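Local coordinates for AHL synthase (Burkholderia glumae, PDB 3P2H), which probably makes N-acyl-homoserine lactone quorum-sensing signals from S-adenosyl-L-methionine and a fatty acyl group carried on acyl carrier protein, at residues G20-E29 with S37-D48; W98-T106 with S119-A127. The protein carries 3 engineered substitutions. One frame throughout, in Å; residues are numbered along the deposited sequence.

Contact 1 (G20-E29 with S37-D48); sequences GSYRYRVFVE and SEDEKMERDQYD. Engineered in segment 37-48: Met42 (natural residue Phe). With MTA (5'-deoxy-5'-methylthioadenosine), chain B; NOO (N-(3-oxocyclohex-1-en-1-yl)octanamide), chain C.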
loop_
_atom_site.group_PDB
_atom_site.type_symbol
_atom_site.label_atom_id
_atom_site.label_comp_id
_atom_site.label_asym_id
_atom_site.label_seq_id
_atom_site.Cartn_x
_atom_site.Cartn_y
_atom_site.Cartn_z
ATOM N N GLY A 20 13.422 -4.326 2.634
ATOM C CA GLY A 20 13.410 -5.525 1.818
ATOM C C GLY A 20 13.287 -6.778 2.660
ATOM O O GLY A 20 12.633 -7.739 2.260
ATOM N N SER A 21 13.922 -6.767 3.826
ATOM C CA SER A 21 13.889 -7.904 4.735
ATOM C C SER A 21 12.507 -8.026 5.357
ATOM O O SER A 21 11.970 -9.126 5.487
ATOM C CB SER A 21 14.937 -7.733 5.839
ATOM O OG SER A 21 14.933 -8.841 6.729
ATOM N N TYR A 22 11.929 -6.893 5.748
ATOM C CA TYR A 22 10.606 -6.918 6.348
ATOM C C TYR A 22 9.595 -7.418 5.331
ATOM O O TYR A 22 8.706 -8.196 5.663
ATOM C CB TYR A 22 10.190 -5.536 6.829
ATOM C CG TYR A 22 8.798 -5.526 7.414
ATOM C CD1 TYR A 22 8.534 -6.120 8.652
ATOM C CD2 TYR A 22 7.738 -4.948 6.725
ATOM C CE1 TYR A 22 7.245 -6.131 9.182
ATOM C CE2 TYR A 22 6.451 -4.956 7.244
ATOM C CZ TYR A 22 6.211 -5.546 8.470
ATOM O OH TYR A 22 4.938 -5.548 8.977
ATOM N N ARG A 23 9.728 -6.971 4.086
ATOM C CA ARG A 23 8.807 -7.413 3.051
ATOM C C ARG A 23 8.978 -8.902 2.769
ATOM O O ARG A 23 7.998 -9.604 2.529
ATOM C CB ARG A 23 8.994 -6.581 1.776
ATOM C CG ARG A 23 8.236 -5.258 1.837
ATOM C CD ARG A 23 8.550 -4.332 0.674
ATOM N NE ARG A 23 8.365 -4.959 -0.629
ATOM C CZ ARG A 23 8.457 -4.302 -1.778
ATOM N NH1 ARG A 23 8.720 -3.003 -1.771
ATOM N NH2 ARG A 23 8.306 -4.941 -2.929
ATOM N N TYR A 24 10.216 -9.385 2.810
ATOM C CA TYR A 24 10.461 -10.802 2.576
ATOM C C TYR A 24 9.729 -11.627 3.632
ATOM O O TYR A 24 9.042 -12.595 3.320
ATOM C CB TYR A 24 11.952 -11.133 2.662
ATOM C CG TYR A 24 12.224 -12.610 2.454
ATOM C CD1 TYR A 24 12.310 -13.148 1.169
ATOM C CD2 TYR A 24 12.326 -13.483 3.540
ATOM C CE1 TYR A 24 12.485 -14.518 0.965
ATOM C CE2 TYR A 24 12.500 -14.859 3.350
ATOM C CZ TYR A 24 12.576 -15.368 2.056
ATOM O OH TYR A 24 12.721 -16.720 1.843
ATOM N N ARG A 25 9.887 -11.237 4.888
ATOM C CA ARG A 25 9.257 -11.958 5.983
ATOM C C ARG A 25 7.731 -11.971 5.915
ATOM O O ARG A 25 7.100 -12.971 6.241
ATOM C CB ARG A 25 9.740 -11.380 7.315
ATOM C CG ARG A 25 11.221 -11.680 7.570
ATOM C CD ARG A 25 11.724 -11.052 8.857
ATOM N NE ARG A 25 12.167 -9.676 8.661
ATOM C CZ ARG A 25 11.978 -8.708 9.552
ATOM N NH1 ARG A 25 11.352 -8.979 10.688
ATOM N NH2 ARG A 25 12.411 -7.473 9.311
ATOM N N VAL A 26 7.136 -10.871 5.473
ATOM C CA VAL A 26 5.683 -10.793 5.384
ATOM C C VAL A 26 5.098 -11.458 4.134
ATOM O O VAL A 26 4.275 -12.372 4.224
ATOM C CB VAL A 26 5.198 -9.327 5.404
ATOM C CG1 VAL A 26 3.688 -9.279 5.177
ATOM C CG2 VAL A 26 5.551 -8.674 6.729
ATOM N N PHE A 27 5.535 -11.000 2.966
ATOM C CA PHE A 27 5.010 -11.511 1.714
ATOM C C PHE A 27 5.505 -12.870 1.265
ATOM O O PHE A 27 4.781 -13.593 0.586
ATOM C CB PHE A 27 5.234 -10.461 0.626
ATOM C CG PHE A 27 4.619 -9.140 0.966
ATOM C CD1 PHE A 27 3.247 -8.949 0.846
ATOM C CD2 PHE A 27 5.390 -8.122 1.505
ATOM C CE1 PHE A 27 2.658 -7.762 1.266
ATOM C CE2 PHE A 27 4.803 -6.932 1.930
ATOM C CZ PHE A 27 3.437 -6.754 1.810
ATOM N N VAL A 28 6.723 -13.232 1.640
ATOM C CA VAL A 28 7.241 -14.532 1.247
ATOM C C VAL A 28 7.084 -15.577 2.349
ATOM O O VAL A 28 6.542 -16.658 2.108
ATOM C CB VAL A 28 8.716 -14.433 0.823
ATOM C CG1 VAL A 28 9.269 -15.823 0.519
ATOM C CG2 VAL A 28 8.833 -13.542 -0.401
ATOM N N GLU A 29 7.531 -15.266 3.562
ATOM C CA GLU A 29 7.412 -16.234 4.652
ATOM C C GLU A 29 6.007 -16.350 5.221
ATOM O O GLU A 29 5.491 -17.449 5.396
ATOM C CB GLU A 29 8.373 -15.892 5.783
ATOM C CG GLU A 29 9.806 -15.801 5.336
ATOM C CD GLU A 29 10.777 -15.744 6.484
ATOM O OE1 GLU A 29 10.408 -15.262 7.578
ATOM O OE2 GLU A 29 11.931 -16.176 6.283
ATOM N N SER A 37 14.060 -18.294 -0.267
ATOM C CA SER A 37 15.211 -17.812 -1.024
ATOM C C SER A 37 16.486 -18.174 -0.264
ATOM O O SER A 37 16.439 -18.817 0.786
ATOM C CB SER A 37 15.156 -16.289 -1.196
ATOM O OG SER A 37 15.439 -15.625 0.030
ATOM N N GLU A 38 17.623 -17.756 -0.803
ATOM C CA GLU A 38 18.904 -18.017 -0.163
ATOM C C GLU A 38 19.575 -16.670 0.063
ATOM O O GLU A 38 19.157 -15.662 -0.510
ATOM C CB GLU A 38 19.786 -18.886 -1.066
ATOM C CG GLU A 38 19.183 -20.241 -1.439
ATOM C CD GLU A 38 20.141 -21.098 -2.247
ATOM O OE1 GLU A 38 20.386 -20.781 -3.431
ATOM O OE2 GLU A 38 20.664 -22.088 -1.697
ATOM N N ASP A 39 20.603 -16.651 0.904
ATOM C CA ASP A 39 21.343 -15.426 1.174
ATOM C C ASP A 39 20.503 -14.364 1.876
ATOM O O ASP A 39 19.732 -14.683 2.785
ATOM C CB ASP A 39 21.908 -14.882 -0.139
ATOM C CG ASP A 39 22.745 -15.910 -0.871
ATOM O OD1 ASP A 39 22.455 -16.204 -2.052
ATOM O OD2 ASP A 39 23.696 -16.431 -0.258
ATOM N N GLU A 40 20.652 -13.107 1.464
ATOM C CA GLU A 40 19.908 -12.013 2.093
ATOM C C GLU A 40 18.404 -12.092 1.845
ATOM O O GLU A 40 17.953 -12.431 0.746
ATOM C CB GLU A 40 20.408 -10.645 1.597
ATOM C CG GLU A 40 21.862 -10.320 1.906
ATOM C CD GLU A 40 22.839 -10.978 0.946
ATOM O OE1 GLU A 40 24.054 -10.714 1.063
ATOM O OE2 GLU A 40 22.402 -11.761 0.071
ATOM N N LYS A 41 17.628 -11.779 2.878
ATOM C CA LYS A 41 16.178 -11.787 2.758
ATOM C C LYS A 41 15.788 -10.515 2.015
ATOM O O LYS A 41 15.987 -9.410 2.516
ATOM C CB LYS A 41 15.523 -11.806 4.139
ATOM C CG LYS A 41 15.803 -13.062 4.936
ATOM C CD LYS A 41 15.123 -12.997 6.295
ATOM C CE LYS A 41 15.355 -14.270 7.077
ATOM N NZ LYS A 41 14.731 -14.194 8.426
ATOM N N MET A 42 15.248 -10.673 0.816
ATOM C CA MET A 42 14.857 -9.520 0.017
ATOM C C MET A 42 13.652 -9.812 -0.853
ATOM O O MET A 42 13.630 -10.799 -1.585
ATOM C CB MET A 42 16.028 -9.087 -0.869
ATOM C CG MET A 42 15.686 -8.043 -1.927
ATOM S SD MET A 42 15.122 -6.473 -1.226
ATOM C CE MET A 42 16.666 -5.822 -0.543
ATOM N N GLU A 43 12.643 -8.957 -0.760
ATOM C CA GLU A 43 11.450 -9.111 -1.578
ATOM C C GLU A 43 11.236 -7.791 -2.302
ATOM O O GLU A 43 10.914 -6.788 -1.678
ATOM C CB GLU A 43 10.225 -9.436 -0.712
ATOM C CG GLU A 43 8.936 -9.698 -1.495
ATOM C CD GLU A 43 8.338 -8.440 -2.127
ATOM O OE1 GLU A 43 7.813 -7.583 -1.389
ATOM O OE2 GLU A 43 8.396 -8.308 -3.368
ATOM N N ARG A 44 11.456 -7.789 -3.613
ATOM C CA ARG A 44 11.247 -6.591 -4.420
ATOM C C ARG A 44 10.885 -6.997 -5.844
ATOM O O ARG A 44 11.239 -8.089 -6.292
ATOM C CB ARG A 44 12.497 -5.704 -4.431
ATOM C CG ARG A 44 13.615 -6.164 -5.352
ATOM C CD ARG A 44 14.625 -5.038 -5.577
ATOM N NE ARG A 44 15.199 -4.569 -4.319
ATOM C CZ ARG A 44 16.221 -3.720 -4.221
ATOM N NH1 ARG A 44 16.797 -3.230 -5.315
ATOM N NH2 ARG A 44 16.676 -3.366 -3.021
ATOM N N ASP A 45 10.159 -6.128 -6.539
ATOM C CA ASP A 45 9.760 -6.393 -7.919
ATOM C C ASP A 45 10.083 -5.198 -8.821
ATOM O O ASP A 45 10.807 -4.290 -8.421
ATOM C CB ASP A 45 8.262 -6.720 -8.000
ATOM C CG ASP A 45 7.385 -5.587 -7.502
ATOM O OD1 ASP A 45 7.868 -4.442 -7.420
ATOM O OD2 ASP A 45 6.200 -5.846 -7.211
ATOM N N GLN A 46 9.536 -5.201 -10.033
ATOM C CA GLN A 46 9.792 -4.127 -10.991
ATOM C C GLN A 46 9.174 -2.787 -10.601
ATOM O O GLN A 46 9.466 -1.764 -11.223
ATOM C CB GLN A 46 9.280 -4.513 -12.381
ATOM C CG GLN A 46 7.759 -4.570 -12.504
ATOM C CD GLN A 46 7.206 -5.968 -12.317
ATOM O OE1 GLN A 46 7.467 -6.618 -11.309
ATOM N NE2 GLN A 46 6.430 -6.440 -13.295
ATOM N N TYR A 47 8.327 -2.787 -9.579
ATOM C CA TYR A 47 7.681 -1.554 -9.150
ATOM C C TYR A 47 8.433 -0.804 -8.056
ATOM O O TYR A 47 7.992 0.247 -7.593
ATOM C CB TYR A 47 6.247 -1.860 -8.740
ATOM C CG TYR A 47 5.496 -2.455 -9.902
ATOM C CD1 TYR A 47 5.212 -1.685 -11.026
ATOM C CD2 TYR A 47 5.176 -3.808 -9.933
ATOM C CE1 TYR A 47 4.639 -2.251 -12.160
ATOM C CE2 TYR A 47 4.605 -4.383 -11.058
ATOM C CZ TYR A 47 4.345 -3.599 -12.172
ATOM O OH TYR A 47 3.841 -4.165 -13.316
ATOM N N ASP A 48 9.577 -1.350 -7.655
ATOM C CA ASP A 48 10.413 -0.708 -6.652
ATOM C C ASP A 48 11.457 0.077 -7.442
ATOM O O ASP A 48 12.453 -0.479 -7.889
ATOM C CB ASP A 48 11.066 -1.765 -5.763
ATOM C CG ASP A 48 10.063 -2.452 -4.862
ATOM O OD1 ASP A 48 9.405 -1.742 -4.078
ATOM O OD2 ASP A 48 9.924 -3.688 -4.942
HETATM C CS MTA B . -1.336 -8.583 -4.636
HETATM S "S5'" MTA B . -2.301 -10.118 -4.766
HETATM C "C5'" MTA B . -1.047 -11.356 -4.315
HETATM C "C4'" MTA B . -0.405 -12.004 -5.544
HETATM O "O4'" MTA B . 0.268 -10.955 -6.295
HETATM C "C2'" MTA B . 1.979 -12.392 -5.602
HETATM O "O2'" MTA B . 3.015 -13.334 -5.897
HETATM C "C3'" MTA B . 0.642 -13.024 -5.076
HETATM O "O3'" MTA B . 0.411 -14.272 -5.741
HETATM C "C1'" MTA B . 1.493 -11.552 -6.798
HETATM N N9 MTA B . 2.434 -10.467 -7.145
HETATM C C8 MTA B . 2.847 -9.431 -6.342
HETATM N N7 MTA B . 3.678 -8.654 -6.967
HETATM C C5 MTA B . 3.860 -9.135 -8.225
HETATM C C6 MTA B . 4.634 -8.732 -9.364
HETATM N N6 MTA B . 5.429 -7.602 -9.297
HETATM N N1 MTA B . 4.571 -9.484 -10.512
HETATM C C2 MTA B . 3.793 -10.603 -10.601
HETATM N N3 MTA B . 3.053 -10.996 -9.522
HETATM C C4 MTA B . 3.053 -10.317 -8.351
HETATM C C1 NOO C . -2.468 -8.142 4.359
HETATM O O1 NOO C . -3.421 -8.563 5.006
HETATM C C2 NOO C . -2.635 -7.164 3.202
HETATM C C3 NOO C . -1.758 -7.143 2.110
HETATM C C4 NOO C . -0.477 -7.998 2.213
HETATM C C5 NOO C . 0.069 -8.197 3.682
HETATM C C6 NOO C . -1.028 -8.640 4.698
HETATM N N7 NOO C . -1.959 -6.389 0.878
HETATM C C8 NOO C . -1.138 -5.576 0.053
HETATM O O8 NOO C . -0.046 -5.914 -0.393
HETATM C C9 NOO C . -1.615 -4.160 -0.342
HETATM C C10 NOO C . -3.085 -3.735 -0.093
HETATM C C11 NOO C . -3.504 -2.671 -1.143
HETATM C C12 NOO C . -4.397 -1.568 -0.548
HETATM C C13 NOO C . -4.894 -0.603 -1.646
HETATM C C14 NOO C . -6.287 -0.035 -1.315
HETATM C C15 NOO C . -6.680 1.093 -2.274
#
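A salt-bridge network of Arg23, Glu43 and Asp48 ties helix 13-30 to the loop that helps form the adenine end of the 5'-deoxy-5'-methylthioadenosine site in this autoinducer synthase. Arginine suits the centre because its flat guanidinium can serve two carboxylates at once. It meets Glu43 side-on: NE lies 2.8 Å from OE1, and NH2 reaches the same oxygen. Asp48 is met end-on, NH1 bonding OD1 at 2.7 Å and NH2 bonding OD2; OD1 also hydrogen-bonds Tyr54 OH and pairs with Arg69. Glu43 turns its carboxylate back to the helix through a bend at chi2 (-72°).

Asp48 OD2 has a second task, accepting the backbone N of Asp45 at 2.9 Å. This helps position Asp45, whose OD1 closes an Asx turn with Tyr47 N and pairs with Arg69, and whose OD2 receives the adenine N6 at 2.8 Å; Gln46 OE1 accepts from N6 too.

At the next residue of the helix, the aliphatic part of Lys41 crosses the Tyr24 side chain at about a right angle, its CB 3.7 Å from CD2. Lys41 CA lies over one ring face, offset toward the rim, and Val28 CB over the other. At the polar end, Ser37 N donates to Tyr24 OH at 3.0 Å.

Contact 2 (W98-T106 with S119-A127); sequences WELSRFAAT and SVRPMLAAA. With NOO (N-(3-oxocyclohex-1-en-1-yl)octanamide), chain C; MTA (5'-deoxy-5'-methylthioadenosine), chain B.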
loop_
_atom_site.group_PDB
_atom_site.type_symbol
_atom_site.label_atom_id
_atom_site.label_comp_id
_atom_site.label_asym_id
_atom_site.label_seq_id
_atom_site.Cartn_x
_atom_site.Cartn_y
_atom_site.Cartn_z
ATOM N N TRP A 98 -3.419 7.308 -7.268
ATOM C CA TRP A 98 -2.149 6.668 -6.928
ATOM C C TRP A 98 -2.465 5.240 -6.498
ATOM O O TRP A 98 -3.543 4.981 -5.969
ATOM C CB TRP A 98 -1.453 7.403 -5.773
ATOM C CG TRP A 98 -0.617 8.578 -6.198
ATOM C CD1 TRP A 98 -1.042 9.690 -6.866
ATOM C CD2 TRP A 98 0.792 8.745 -5.996
ATOM N NE1 TRP A 98 0.018 10.539 -7.096
ATOM C CE2 TRP A 98 1.154 9.982 -6.573
ATOM C CE3 TRP A 98 1.785 7.968 -5.386
ATOM C CZ2 TRP A 98 2.467 10.459 -6.560
ATOM C CZ3 TRP A 98 3.095 8.443 -5.374
ATOM C CH2 TRP A 98 3.422 9.677 -5.959
ATOM N N GLU A 99 -1.535 4.321 -6.729
ATOM C CA GLU A 99 -1.746 2.933 -6.344
ATOM C C GLU A 99 -1.060 2.587 -5.032
ATOM O O GLU A 99 0.121 2.884 -4.835
ATOM C CB GLU A 99 -1.228 1.964 -7.411
ATOM C CG GLU A 99 -1.387 0.510 -6.974
ATOM C CD GLU A 99 -0.569 -0.462 -7.795
ATOM O OE1 GLU A 99 0.659 -0.280 -7.866
ATOM O OE2 GLU A 99 -1.151 -1.411 -8.359
ATOM N N LEU A 100 -1.810 1.942 -4.147
ATOM C CA LEU A 100 -1.284 1.514 -2.860
ATOM C C LEU A 100 -1.036 0.014 -2.967
ATOM O O LEU A 100 -1.944 -0.737 -3.305
ATOM C CB LEU A 100 -2.303 1.795 -1.750
ATOM C CG LEU A 100 -1.913 1.358 -0.334
ATOM C CD1 LEU A 100 -0.639 2.069 0.092
ATOM C CD2 LEU A 100 -3.051 1.668 0.635
ATOM N N SER A 101 0.196 -0.415 -2.708
ATOM C CA SER A 101 0.534 -1.836 -2.769
ATOM C C SER A 101 1.472 -2.221 -1.626
ATOM O O SER A 101 1.877 -1.369 -0.841
ATOM C CB SER A 101 1.184 -2.181 -4.113
ATOM O OG SER A 101 2.342 -1.403 -4.335
ATOM N N ARG A 102 1.815 -3.504 -1.545
ATOM C CA ARG A 102 2.693 -4.009 -0.497
ATOM C C ARG A 102 2.358 -3.331 0.828
ATOM O O ARG A 102 3.216 -2.732 1.477
ATOM C CB ARG A 102 4.162 -3.766 -0.867
ATOM C CG ARG A 102 4.660 -4.574 -2.069
ATOM C CD ARG A 102 4.564 -6.082 -1.827
ATOM N NE ARG A 102 5.344 -6.856 -2.795
ATOM C CZ ARG A 102 5.019 -7.029 -4.075
ATOM N NH1 ARG A 102 5.805 -7.747 -4.866
ATOM N NH2 ARG A 102 3.905 -6.495 -4.567
ATOM N N PHE A 103 1.093 -3.430 1.215
ATOM C CA PHE A 103 0.607 -2.827 2.446
ATOM C C PHE A 103 0.489 -3.898 3.524
ATOM O O PHE A 103 -0.201 -4.895 3.342
ATOM C CB PHE A 103 -0.763 -2.186 2.207
ATOM C CG PHE A 103 -1.304 -1.439 3.390
ATOM C CD1 PHE A 103 -0.864 -0.156 3.679
ATOM C CD2 PHE A 103 -2.267 -2.020 4.215
ATOM C CE1 PHE A 103 -1.375 0.542 4.768
ATOM C CE2 PHE A 103 -2.785 -1.327 5.311
ATOM C CZ PHE A 103 -2.337 -0.043 5.586
ATOM N N ALA A 104 1.162 -3.680 4.647
ATOM C CA ALA A 104 1.131 -4.636 5.746
ATOM C C ALA A 104 1.437 -3.968 7.082
ATOM O O ALA A 104 2.131 -2.947 7.138
ATOM C CB ALA A 104 2.139 -5.747 5.484
ATOM N N ALA A 105 0.921 -4.559 8.153
ATOM C CA ALA A 105 1.140 -4.056 9.501
ATOM C C ALA A 105 1.315 -5.242 10.452
ATOM O O ALA A 105 0.541 -6.198 10.410
ATOM C CB ALA A 105 -0.034 -3.204 9.938
ATOM N N THR A 106 2.344 -5.175 11.289
ATOM C CA THR A 106 2.642 -6.221 12.265
ATOM C C THR A 106 2.246 -5.744 13.665
ATOM O O THR A 106 1.100 -5.898 14.085
ATOM C CB THR A 106 4.147 -6.559 12.293
ATOM O OG1 THR A 106 4.556 -7.049 11.012
ATOM C CG2 THR A 106 4.432 -7.621 13.352
ATOM N N SER A 119 -3.226 -0.978 14.172
ATOM C CA SER A 119 -1.901 -0.934 13.563
ATOM C C SER A 119 -2.063 -0.499 12.123
ATOM O O SER A 119 -1.276 0.291 11.595
ATOM C CB SER A 119 -1.260 -2.316 13.588
ATOM O OG SER A 119 -1.196 -2.820 14.907
ATOM N N VAL A 120 -3.093 -1.035 11.484
ATOM C CA VAL A 120 -3.381 -0.712 10.100
ATOM C C VAL A 120 -3.685 0.773 9.955
ATOM O O VAL A 120 -3.199 1.432 9.034
ATOM C CB VAL A 120 -4.590 -1.527 9.587
ATOM C CG1 VAL A 120 -5.056 -0.994 8.232
ATOM C CG2 VAL A 120 -4.212 -2.995 9.482
ATOM N N ARG A 121 -4.471 1.304 10.885
ATOM C CA ARG A 121 -4.865 2.706 10.818
ATOM C C ARG A 121 -3.737 3.718 10.618
ATOM O O ARG A 121 -3.780 4.508 9.675
ATOM C CB ARG A 121 -5.692 3.093 12.046
ATOM C CG ARG A 121 -6.564 4.317 11.793
ATOM C CD ARG A 121 -7.501 4.605 12.955
ATOM N NE ARG A 121 -6.851 5.414 13.973
ATOM C CZ ARG A 121 -6.914 6.743 14.030
ATOM N NH1 ARG A 121 -7.612 7.428 13.131
ATOM N NH2 ARG A 121 -6.258 7.392 14.976
ATOM N N PRO A 122 -2.718 3.715 11.494
ATOM C CA PRO A 122 -1.623 4.679 11.325
ATOM C C PRO A 122 -0.890 4.525 9.992
ATOM O O PRO A 122 -0.504 5.516 9.369
ATOM C CB PRO A 122 -0.730 4.413 12.539
ATOM C CG PRO A 122 -0.993 2.957 12.852
ATOM C CD PRO A 122 -2.479 2.835 12.652
ATOM N N MET A 123 -0.717 3.283 9.550
ATOM C CA MET A 123 -0.050 3.024 8.281
ATOM C C MET A 123 -0.871 3.618 7.138
ATOM O O MET A 123 -0.333 4.247 6.233
ATOM C CB MET A 123 0.133 1.518 8.068
ATOM C CG MET A 123 1.256 0.896 8.887
ATOM S SD MET A 123 2.878 1.638 8.552
ATOM C CE MET A 123 2.963 1.468 6.776
ATOM N N LEU A 124 -2.182 3.418 7.189
ATOM C CA LEU A 124 -3.061 3.943 6.156
ATOM C C LEU A 124 -3.074 5.469 6.182
ATOM O O LEU A 124 -3.007 6.117 5.134
ATOM C CB LEU A 124 -4.482 3.412 6.353
ATOM C CG LEU A 124 -5.493 3.721 5.243
ATOM C CD1 LEU A 124 -4.964 3.239 3.894
ATOM C CD2 LEU A 124 -6.815 3.036 5.571
ATOM N N ALA A 125 -3.154 6.041 7.380
ATOM C CA ALA A 125 -3.180 7.495 7.525
ATOM C C ALA A 125 -1.969 8.148 6.870
ATOM O O ALA A 125 -2.097 9.154 6.175
ATOM C CB ALA A 125 -3.239 7.872 8.994
ATOM N N ALA A 126 -0.794 7.569 7.098
ATOM C CA ALA A 126 0.446 8.096 6.530
ATOM C C ALA A 126 0.397 8.040 5.009
ATOM O O ALA A 126 0.724 9.010 4.331
ATOM C CB ALA A 126 1.642 7.296 7.047
ATOM N N ALA A 127 -0.013 6.893 4.476
ATOM C CA ALA A 127 -0.112 6.715 3.034
ATOM C C ALA A 127 -1.072 7.735 2.428
ATOM O O ALA A 127 -0.727 8.441 1.480
ATOM C CB ALA A 127 -0.586 5.301 2.719
HETATM C C1 NOO C . -2.468 -8.142 4.359
HETATM O O1 NOO C . -3.421 -8.563 5.006
HETATM C C2 NOO C . -2.635 -7.164 3.202
HETATM C C3 NOO C . -1.758 -7.143 2.110
HETATM C C4 NOO C . -0.477 -7.998 2.213
HETATM C C5 NOO C . 0.069 -8.197 3.682
HETATM C C6 NOO C . -1.028 -8.640 4.698
HETATM N N7 NOO C . -1.959 -6.389 0.878
HETATM C C8 NOO C . -1.138 -5.576 0.053
HETATM O O8 NOO C . -0.046 -5.914 -0.393
HETATM C C9 NOO C . -1.615 -4.160 -0.342
HETATM C C10 NOO C . -3.085 -3.735 -0.093
HETATM C C11 NOO C . -3.504 -2.671 -1.143
HETATM C C12 NOO C . -4.397 -1.568 -0.548
HETATM C C13 NOO C . -4.894 -0.603 -1.646
HETATM C C14 NOO C . -6.287 -0.035 -1.315
HETATM C C15 NOO C . -6.680 1.093 -2.274
HETATM C CS MTA B . -1.336 -8.583 -4.636
HETATM S "S5'" MTA B . -2.301 -10.118 -4.766
HETATM C "C5'" MTA B . -1.047 -11.356 -4.315
HETATM C "C4'" MTA B . -0.405 -12.004 -5.544
HETATM O "O4'" MTA B . 0.268 -10.955 -6.295
HETATM C "C2'" MTA B . 1.979 -12.392 -5.602
HETATM O "O2'" MTA B . 3.015 -13.334 -5.897
HETATM C "C3'" MTA B . 0.642 -13.024 -5.076
HETATM O "O3'" MTA B . 0.411 -14.272 -5.741
HETATM C "C1'" MTA B . 1.493 -11.552 -6.798
HETATM N N9 MTA B . 2.434 -10.467 -7.145
HETATM C C8 MTA B . 2.847 -9.431 -6.342
HETATM N N7 MTA B . 3.678 -8.654 -6.967
HETATM C C5 MTA B . 3.860 -9.135 -8.225
HETATM C C6 MTA B . 4.634 -8.732 -9.364
HETATM N N6 MTA B . 5.429 -7.602 -9.297
HETATM N N1 MTA B . 4.571 -9.484 -10.512
HETATM C C2 MTA B . 3.793 -10.603 -10.601
HETATM N N3 MTA B . 3.053 -10.996 -9.522
HETATM C C4 MTA B . 3.053 -10.317 -8.351
#
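Phe103 reaches helix 120-133 with the rim of its ring. CE2 lies 3.7 Å from Val120 CG1, and the backbone N of Leu124 also sits near the ring plane, 3.8 Å from CZ. Met123 approaches obliquely, its CB 3.8 Å from CE1, and the two side chains run past each other in opposite directions. With CG anti to the backbone N (chi1 -175°), the ring is carried over to the helix although the bond to CB runs alongside the helix rather than toward it. A flat, wholly apolar group is well suited to this buried place, where its rim can abut the helix without a polar atom to satisfy.

On one side of the phenylalanine, Leu100 CD2 meets Leu124 CD1 at 4.1 Å, while Leu100 CD1 touches the methyl of Ala127. On the other, Ala105 CB packs 4.0 Å from Ser119 CB; small residues here let strand and helix come close.

Strand 97-105 and helix 120-133 belong to the acetyltransferase-like fold of the family, and the short axes through 103-105 and 120-127 run roughly antiparallel, 143° apart and 8.3 Å at closest approach. The chain turns a corner at Arg102, between the parts carrying Leu100 and Phe103.

The strand also lines the inhibitor pocket. Leu100 CB lies 3.5 Å from C13 of the octanoyl tail, and Phe103 N makes a weak hydrogen bond to the amide oxygen O8. Arg102 sends its guanidinium to N7 of 5'-deoxy-5'-methylthioadenosine through two weak bonds, its NH1 also paired with Asp45. Farther out, Phe151 of helix 145-154 packs on Leu124, and Val55 of strand 53-58 on Met123.

Overall arrangement
Contact 2 lies in the core, its centre about 5 Å from that of the chain, whereas contact 1 is partly buried and about 15 Å out. Their chemistry follows: ion pairs secure a loop to a helix in contact 1, while apolar side chains join strand to helix in contact 2. They share no secondary-structure element, and their centres are about 17 Å apart, yet they touch directly. Arg102 of segment 98-106 pairs with Glu43, Tyr22 probably hydrogen-bonds Thr106, and Val26 and Phe27 pack on the strand. Both border the ligands: contact 1 binds the adenine amino group and packs Phe27 on the inhibitor's ring, while contact 2 reaches N7 and follows the inhibitor from ring to tail.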